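CSE1 (Thermus thermophilus, PDB 4AN8) is the Cse1 subunit of the type I-E CRISPR Cascade ribonucleoprotein complex, which probably defends the bacterium against viruses and plasmids. Local coordinates at residues E300-S308 / W434-F445. Residues are numbered along the deposited sequence; the frame is centred on the assembly and turned at random.
Sequences ERSFWRDFS and WHALDGAFPRFF
Trp304 and Phe441 form an offset stack, their planes 10° apart, with the phenyl ring against the five-membered half of the indole and their centroids separated by 4.4 Å. Each residue also lays its own CB over the other's ring, so two CH-pi contacts reinforce the stack. Trp304 reaches this place with chi1 at 51°, which turns the indole from its short 3-10 segment onto helix 429-446. Ser302 CB and Arg305 CG lie over the rim of the opposite indole face, and Leu437 CB lies 3.8 Å from Trp304 CZ2. Phe307 CD2 reaches Phe441 CE2 and Phe445 CZ.

Hydrogen bonding is concentrated on one carboxylate oxygen. Asp438 OD1 accepts from Trp304 NE1 at 2.6 Å, the N-H approaching nearly in line with the C-O bond of Asp438, and from Ser302 OG at 2.5 Å, a very short bond. Tryptophan suits this place because it can stack and donate at once, aspartate because one oxygen can take both donors.

The third element is a cation-pi stack: the Arg305 guanidinium lies flat on Trp434, with CZ 3.6 Å from the centroid of the six-membered ring. Arginine, a flat cation, can lie on an indole while its NH1 forms a salt bridge with Glu386 of helix 372-403. Trp304 CH2 meets the edge of the same Trp434 ring.

The loop between strand 292-294 and helix 320-333 is thus joined to helix 429-446 by stacking and directed polar bonds together; two donors on Asp438 OD1 would probably stabilise its negative charge, while the NE1 bond and the Phe441 stack together fix the indole's rotation.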
ATOM      1  N   GLU A 300      -0.750  15.501  -2.301  1.00 67.98           N
ATOM      2  CA  GLU A 300       0.136  16.458  -1.656  1.00 67.98           C
ATOM      3  C   GLU A 300       0.198  16.354  -0.125  1.00 67.98           C
ATOM      4  O   GLU A 300       1.174  16.790   0.488  1.00 67.98           O
ATOM      5  CB  GLU A 300      -0.155  17.876  -2.159  1.00118.95           C
ATOM      6  CG  GLU A 300       0.154  18.029  -3.653  1.00118.95           C
ATOM      7  CD  GLU A 300      -0.190  19.396  -4.220  1.00118.95           C
ATOM      8  OE1 GLU A 300      -0.656  20.268  -3.455  1.00118.95           O
ATOM      9  OE2 GLU A 300       0.007  19.596  -5.438  1.00118.95           O
ATOM     10  N   ARG A 301      -0.820  15.738   0.477  1.00 42.73           N
ATOM     11  CA  ARG A 301      -0.877  15.545   1.925  1.00 42.73           C
ATOM     12  C   ARG A 301      -0.037  14.364   2.444  1.00 42.73           C
ATOM     13  O   ARG A 301      -0.261  13.218   2.084  1.00 42.73           O
ATOM     14  CB  ARG A 301      -2.337  15.394   2.350  1.00 47.79           C
ATOM     15  CG  ARG A 301      -2.570  15.028   3.796  1.00 47.79           C
ATOM     16  CD  ARG A 301      -4.030  14.644   3.993  1.00 47.79           C
ATOM     17  NE  ARG A 301      -4.304  14.188   5.350  1.00 47.79           N
ATOM     18  CZ  ARG A 301      -4.578  14.994   6.367  1.00 47.79           C
ATOM     19  NH1 ARG A 301      -4.617  16.304   6.173  1.00 47.79           N
ATOM     20  NH2 ARG A 301      -4.815  14.493   7.575  1.00 47.79           N
ATOM     21  N   SER A 302       0.918  14.660   3.314  1.00 27.66           N
ATOM     22  CA  SER A 302       1.765  13.646   3.940  1.00 27.66           C
ATOM     23  C   SER A 302       0.943  12.544   4.580  1.00 27.66           C
ATOM     24  O   SER A 302       0.013  12.811   5.329  1.00 27.66           O
ATOM     25  CB  SER A 302       2.667  14.286   5.009  1.00 38.69           C
ATOM     26  OG  SER A 302       3.666  15.104   4.424  1.00 38.69           O
ATOM     27  N   PHE A 303       1.306  11.298   4.308  1.00 19.07           N
ATOM     28  CA  PHE A 303       0.518  10.174   4.781  1.00 19.07           C
ATOM     29  C   PHE A 303       0.467  10.007   6.314  1.00 19.07           C
ATOM     30  O   PHE A 303      -0.570   9.653   6.878  1.00 19.07           O
ATOM     31  CB  PHE A 303       0.990   8.875   4.130  1.00 22.30           C
ATOM     32  CG  PHE A 303       0.101   7.725   4.427  1.00 22.30           C
ATOM     33  CD1 PHE A 303      -1.210   7.728   3.983  1.00 22.30           C
ATOM     34  CD2 PHE A 303       0.545   6.666   5.208  1.00 22.30           C
ATOM     35  CE1 PHE A 303      -2.068   6.636   4.288  1.00 22.30           C
ATOM     36  CE2 PHE A 303      -0.290   5.595   5.518  1.00 22.30           C
ATOM     37  CZ  PHE A 303      -1.594   5.577   5.063  1.00 22.30           C
ATOM     38  N   TRP A 304       1.582  10.251   6.986  1.00 21.87           N
ATOM     39  CA  TRP A 304       1.654  10.063   8.430  1.00 21.87           C
ATOM     40  C   TRP A 304       0.661  10.970   9.155  1.00 21.87           C
ATOM     41  O   TRP A 304       0.356  10.762  10.335  1.00 21.87           O
ATOM     42  CB  TRP A 304       3.088  10.262   8.963  1.00 28.16           C
ATOM     43  CG  TRP A 304       3.735  11.553   8.526  1.00 28.16           C
ATOM     44  CD1 TRP A 304       4.521  11.740   7.433  1.00 28.16           C
ATOM     45  CD2 TRP A 304       3.621  12.834   9.162  1.00 28.16           C
ATOM     46  NE1 TRP A 304       4.920  13.053   7.345  1.00 28.16           N
ATOM     47  CE2 TRP A 304       4.389  13.746   8.404  1.00 28.16           C
ATOM     48  CE3 TRP A 304       2.970  13.292  10.307  1.00 28.16           C
ATOM     49  CZ2 TRP A 304       4.501  15.109   8.746  1.00 28.16           C
ATOM     50  CZ3 TRP A 304       3.098  14.649  10.659  1.00 28.16           C
ATOM     51  CH2 TRP A 304       3.849  15.535   9.870  1.00 28.16           C
ATOM     52  N   ARG A 305       0.153  11.968   8.443  1.00 28.55           N
ATOM     53  CA  ARG A 305      -0.833  12.876   9.016  1.00 28.55           C
ATOM     54  C   ARG A 305      -2.128  12.177   9.389  1.00 28.55           C
ATOM     55  O   ARG A 305      -2.907  12.695  10.174  1.00 28.55           O
ATOM     56  CB  ARG A 305      -1.141  14.004   8.050  1.00 33.64           C
ATOM     57  CG  ARG A 305      -0.069  15.043   8.018  1.00 33.64           C
ATOM     58  CD  ARG A 305      -0.738  16.375   7.928  1.00 33.64           C
ATOM     59  NE  ARG A 305      -0.481  16.991   6.659  1.00 33.64           N
ATOM     60  CZ  ARG A 305      -1.130  18.048   6.197  1.00 33.64           C
ATOM     61  NH1 ARG A 305      -2.112  18.615   6.891  1.00 33.64           N
ATOM     62  NH2 ARG A 305      -0.787  18.518   5.014  1.00 33.64           N
ATOM     63  N   ASP A 306      -2.361  11.004   8.818  1.00 25.64           N
ATOM     64  CA  ASP A 306      -3.538  10.217   9.166  1.00 25.64           C
ATOM     65  C   ASP A 306      -3.268   9.179  10.257  1.00 25.64           C
ATOM     66  O   ASP A 306      -4.171   8.413  10.595  1.00 25.64           O
ATOM     67  CB  ASP A 306      -4.103   9.517   7.919  1.00 35.34           C
ATOM     68  CG  ASP A 306      -4.663  10.492   6.911  1.00 35.34           C
ATOM     69  OD1 ASP A 306      -5.437  11.378   7.303  1.00 35.34           O
ATOM     70  OD2 ASP A 306      -4.309  10.402   5.721  1.00 35.34           O
ATOM     71  N   PHE A 307      -2.048   9.118  10.787  1.00 30.41           N
ATOM     72  CA  PHE A 307      -1.701   8.043  11.722  1.00 30.41           C
ATOM     73  C   PHE A 307      -2.460   8.045  13.073  1.00 30.41           C
ATOM     74  O   PHE A 307      -2.565   6.994  13.708  1.00 30.41           O
ATOM     75  CB  PHE A 307      -0.192   7.953  11.997  1.00 19.55           C
ATOM     76  CG  PHE A 307       0.614   7.289  10.898  1.00 19.55           C
ATOM     77  CD1 PHE A 307       0.001   6.775   9.757  1.00 19.55           C
ATOM     78  CD2 PHE A 307       2.000   7.180  11.018  1.00 19.55           C
ATOM     79  CE1 PHE A 307       0.756   6.177   8.773  1.00 19.55           C
ATOM     80  CE2 PHE A 307       2.758   6.584  10.050  1.00 19.55           C
ATOM     81  CZ  PHE A 307       2.146   6.069   8.926  1.00 19.55           C
ATOM     82  N   SER A 308      -2.958   9.192  13.535  1.00 24.47           N
ATOM     83  CA  SER A 308      -3.737   9.207  14.780  1.00 24.47           C
ATOM     84  C   SER A 308      -5.221   8.963  14.501  1.00 24.47           C
ATOM     85  O   SER A 308      -5.923   8.384  15.323  1.00 24.47           O
ATOM     86  CB  SER A 308      -3.558  10.533  15.523  1.00 40.10           C
ATOM     87  OG  SER A 308      -4.078  11.600  14.749  1.00 40.10           O
ATOM     88  N   TRP A 434       5.703  21.413   5.836  1.00 28.18           N
ATOM     89  CA  TRP A 434       5.371  19.987   5.748  1.00 28.18           C
ATOM     90  C   TRP A 434       6.539  19.123   5.263  1.00 28.18           C
ATOM     91  O   TRP A 434       6.807  18.058   5.815  1.00 28.18           O
ATOM     92  CB  TRP A 434       4.128  19.782   4.888  1.00 21.58           C
ATOM     93  CG  TRP A 434       2.915  20.294   5.581  1.00 21.58           C
ATOM     94  CD1 TRP A 434       2.131  21.334   5.194  1.00 21.58           C
ATOM     95  CD2 TRP A 434       2.361  19.805   6.817  1.00 21.58           C
ATOM     96  NE1 TRP A 434       1.116  21.514   6.104  1.00 21.58           N
ATOM     97  CE2 TRP A 434       1.232  20.581   7.102  1.00 21.58           C
ATOM     98  CE3 TRP A 434       2.704  18.767   7.692  1.00 21.58           C
ATOM     99  CZ2 TRP A 434       0.446  20.371   8.250  1.00 21.58           C
ATOM    100  CZ3 TRP A 434       1.922  18.554   8.825  1.00 21.58           C
ATOM    101  CH2 TRP A 434       0.806  19.350   9.093  1.00 21.58           C
ATOM    102  N   HIS A 435       7.255  19.597   4.255  1.00 30.07           N
ATOM    103  CA  HIS A 435       8.436  18.879   3.791  1.00 30.07           C
ATOM    104  C   HIS A 435       9.467  18.693   4.904  1.00 30.07           C
ATOM    105  O   HIS A 435      10.072  17.623   5.044  1.00 30.07           O
ATOM    106  CB  HIS A 435       9.081  19.586   2.605  1.00 51.64           C
ATOM    107  CG  HIS A 435      10.284  18.874   2.078  1.00 51.64           C
ATOM    108  ND1 HIS A 435      10.283  18.205   0.875  1.00 51.64           N
ATOM    109  CD2 HIS A 435      11.518  18.697   2.609  1.00 51.64           C
ATOM    110  CE1 HIS A 435      11.472  17.659   0.678  1.00 51.64           C
ATOM    111  NE2 HIS A 435      12.238  17.942   1.716  1.00 51.64           N
ATOM    112  N   ALA A 436       9.674  19.731   5.700  1.00 30.67           N
ATOM    113  CA  ALA A 436      10.610  19.615   6.811  1.00 30.67           C
ATOM    114  C   ALA A 436      10.138  18.582   7.810  1.00 30.67           C
ATOM    115  O   ALA A 436      10.945  17.830   8.357  1.00 30.67           O
ATOM    116  CB  ALA A 436      10.799  20.950   7.497  1.00 24.82           C
ATOM    117  N   LEU A 437       8.830  18.555   8.068  1.00 25.35           N
ATOM    118  CA  LEU A 437       8.255  17.599   9.031  1.00 25.35           C
ATOM    119  C   LEU A 437       8.273  16.147   8.512  1.00 25.35           C
ATOM    120  O   LEU A 437       8.404  15.207   9.299  1.00 25.35           O
ATOM    121  CB  LEU A 437       6.835  18.015   9.397  1.00 29.17           C
ATOM    122  CG  LEU A 437       6.731  19.337  10.171  1.00 29.17           C
ATOM    123  CD1 LEU A 437       5.297  19.529  10.622  1.00 29.17           C
ATOM    124  CD2 LEU A 437       7.658  19.323  11.373  1.00 29.17           C
ATOM    125  N   ASP A 438       8.154  15.966   7.199  1.00 32.90           N
ATOM    126  CA  ASP A 438       8.351  14.639   6.603  1.00 32.90           C
ATOM    127  C   ASP A 438       9.706  14.040   7.000  1.00 32.90           C
ATOM    128  O   ASP A 438       9.788  12.855   7.303  1.00 32.90           O
ATOM    129  CB  ASP A 438       8.233  14.684   5.079  1.00 34.09           C
ATOM    130  CG  ASP A 438       6.811  14.858   4.611  1.00 34.09           C
ATOM    131  OD1 ASP A 438       5.868  14.408   5.313  1.00 34.09           O
ATOM    132  OD2 ASP A 438       6.621  15.461   3.530  1.00 34.09           O
ATOM    133  N   GLY A 439      10.759  14.865   7.013  1.00 34.40           N
ATOM    134  CA  GLY A 439      12.060  14.442   7.494  1.00 34.40           C
ATOM    135  C   GLY A 439      12.133  14.279   9.004  1.00 34.40           C
ATOM    136  O   GLY A 439      12.872  13.437   9.518  1.00 34.40           O
ATOM    137  N   ALA A 440      11.375  15.086   9.739  1.00 32.02           N
ATOM    138  CA  ALA A 440      11.440  15.012  11.192  1.00 32.02           C
ATOM    139  C   ALA A 440      10.554  13.905  11.756  1.00 32.02           C
ATOM    140  O   ALA A 440      10.831  13.372  12.837  1.00 32.02           O
ATOM    141  CB  ALA A 440      11.061  16.355  11.817  1.00 35.28           C
ATOM    142  N   PHE A 441       9.482  13.566  11.045  1.00 28.83           N
ATOM    143  CA  PHE A 441       8.527  12.613  11.609  1.00 28.83           C
ATOM    144  C   PHE A 441       9.088  11.255  12.051  1.00 28.83           C
ATOM    145  O   PHE A 441       8.753  10.792  13.141  1.00 28.83           O
ATOM    146  CB  PHE A 441       7.286  12.403  10.733  1.00 29.12           C
ATOM    147  CG  PHE A 441       6.249  11.539  11.398  1.00 29.12           C
ATOM    148  CD1 PHE A 441       5.499  12.032  12.447  1.00 29.12           C
ATOM    149  CD2 PHE A 441       6.076  10.214  11.015  1.00 29.12           C
ATOM    150  CE1 PHE A 441       4.563  11.235  13.086  1.00 29.12           C
ATOM    151  CE2 PHE A 441       5.138   9.412  11.646  1.00 29.12           C
ATOM    152  CZ  PHE A 441       4.377   9.927  12.678  1.00 29.12           C
ATOM    153  N   PRO A 442       9.917  10.606  11.211  1.00 36.44           N
ATOM    154  CA  PRO A 442      10.479   9.292  11.576  1.00 36.44           C
ATOM    155  C   PRO A 442      11.225   9.291  12.900  1.00 36.44           C
ATOM    156  O   PRO A 442      11.126   8.304  13.632  1.00 36.44           O
ATOM    157  CB  PRO A 442      11.459   8.989  10.445  1.00 36.08           C
ATOM    158  CG  PRO A 442      10.892   9.736   9.262  1.00 36.08           C
ATOM    159  CD  PRO A 442      10.190  10.961   9.805  1.00 36.08           C
ATOM    160  N   ARG A 443      11.967  10.360  13.190  1.00 37.88           N
ATOM    161  CA  ARG A 443      12.750  10.459  14.429  1.00 37.88           C
ATOM    162  C   ARG A 443      11.811  10.518  15.615  1.00 37.88           C
ATOM    163  O   ARG A 443      11.963   9.780  16.575  1.00 37.88           O
ATOM    164  CB  ARG A 443      13.634  11.706  14.425  1.00 79.09           C
ATOM    165  CG  ARG A 443      14.380  11.965  13.132  1.00 79.09           C
ATOM    166  CD  ARG A 443      15.431  13.051  13.341  1.00 79.09           C
ATOM    167  NE  ARG A 443      14.953  14.099  14.246  1.00 79.09           N
ATOM    168  CZ  ARG A 443      14.637  15.335  13.868  1.00 79.09           C
ATOM    169  NH1 ARG A 443      14.761  15.693  12.594  1.00 79.09           N
ATOM    170  NH2 ARG A 443      14.206  16.217  14.765  1.00 79.09           N
ATOM    171  N   PHE A 444      10.823  11.399  15.539  1.00 26.81           N
ATOM    172  CA  PHE A 444       9.796  11.444  16.570  1.00 26.81           C
ATOM    173  C   PHE A 444       9.069  10.092  16.676  1.00 26.81           C
ATOM    174  O   PHE A 444       8.921   9.542  17.768  1.00 26.81           O
ATOM    175  CB  PHE A 444       8.785  12.546  16.272  1.00 29.26           C
ATOM    176  CG  PHE A 444       7.511  12.403  17.049  1.00 29.26           C
ATOM    177  CD1 PHE A 444       7.426  12.871  18.360  1.00 29.26           C
ATOM    178  CD2 PHE A 444       6.414  11.768  16.492  1.00 29.26           C
ATOM    179  CE1 PHE A 444       6.258  12.719  19.090  1.00 29.26           C
ATOM    180  CE2 PHE A 444       5.253  11.610  17.206  1.00 29.26           C
ATOM    181  CZ  PHE A 444       5.167  12.072  18.511  1.00 29.26           C
ATOM    182  N   PHE A 445       8.633   9.559  15.532  1.00 28.37           N
ATOM    183  CA  PHE A 445       7.801   8.356  15.510  1.00 28.37           C
ATOM    184  C   PHE A 445       8.484   7.189  16.201  1.00 28.37           C
ATOM    185  O   PHE A 445       7.860   6.466  16.986  1.00 28.37           O
ATOM    186  CB  PHE A 445       7.418   7.957  14.076  1.00 27.31           C
ATOM    187  CG  PHE A 445       6.216   7.039  13.996  1.00 27.31           C
ATOM    188  CD1 PHE A 445       5.049   7.336  14.693  1.00 27.31           C
ATOM    189  CD2 PHE A 445       6.248   5.887  13.217  1.00 27.31           C
ATOM    190  CE1 PHE A 445       3.941   6.509  14.606  1.00 27.31           C
ATOM    191  CE2 PHE A 445       5.141   5.060  13.129  1.00 27.31           C
ATOM    192  CZ  PHE A 445       3.985   5.372  13.832  1.00 27.31           C
TER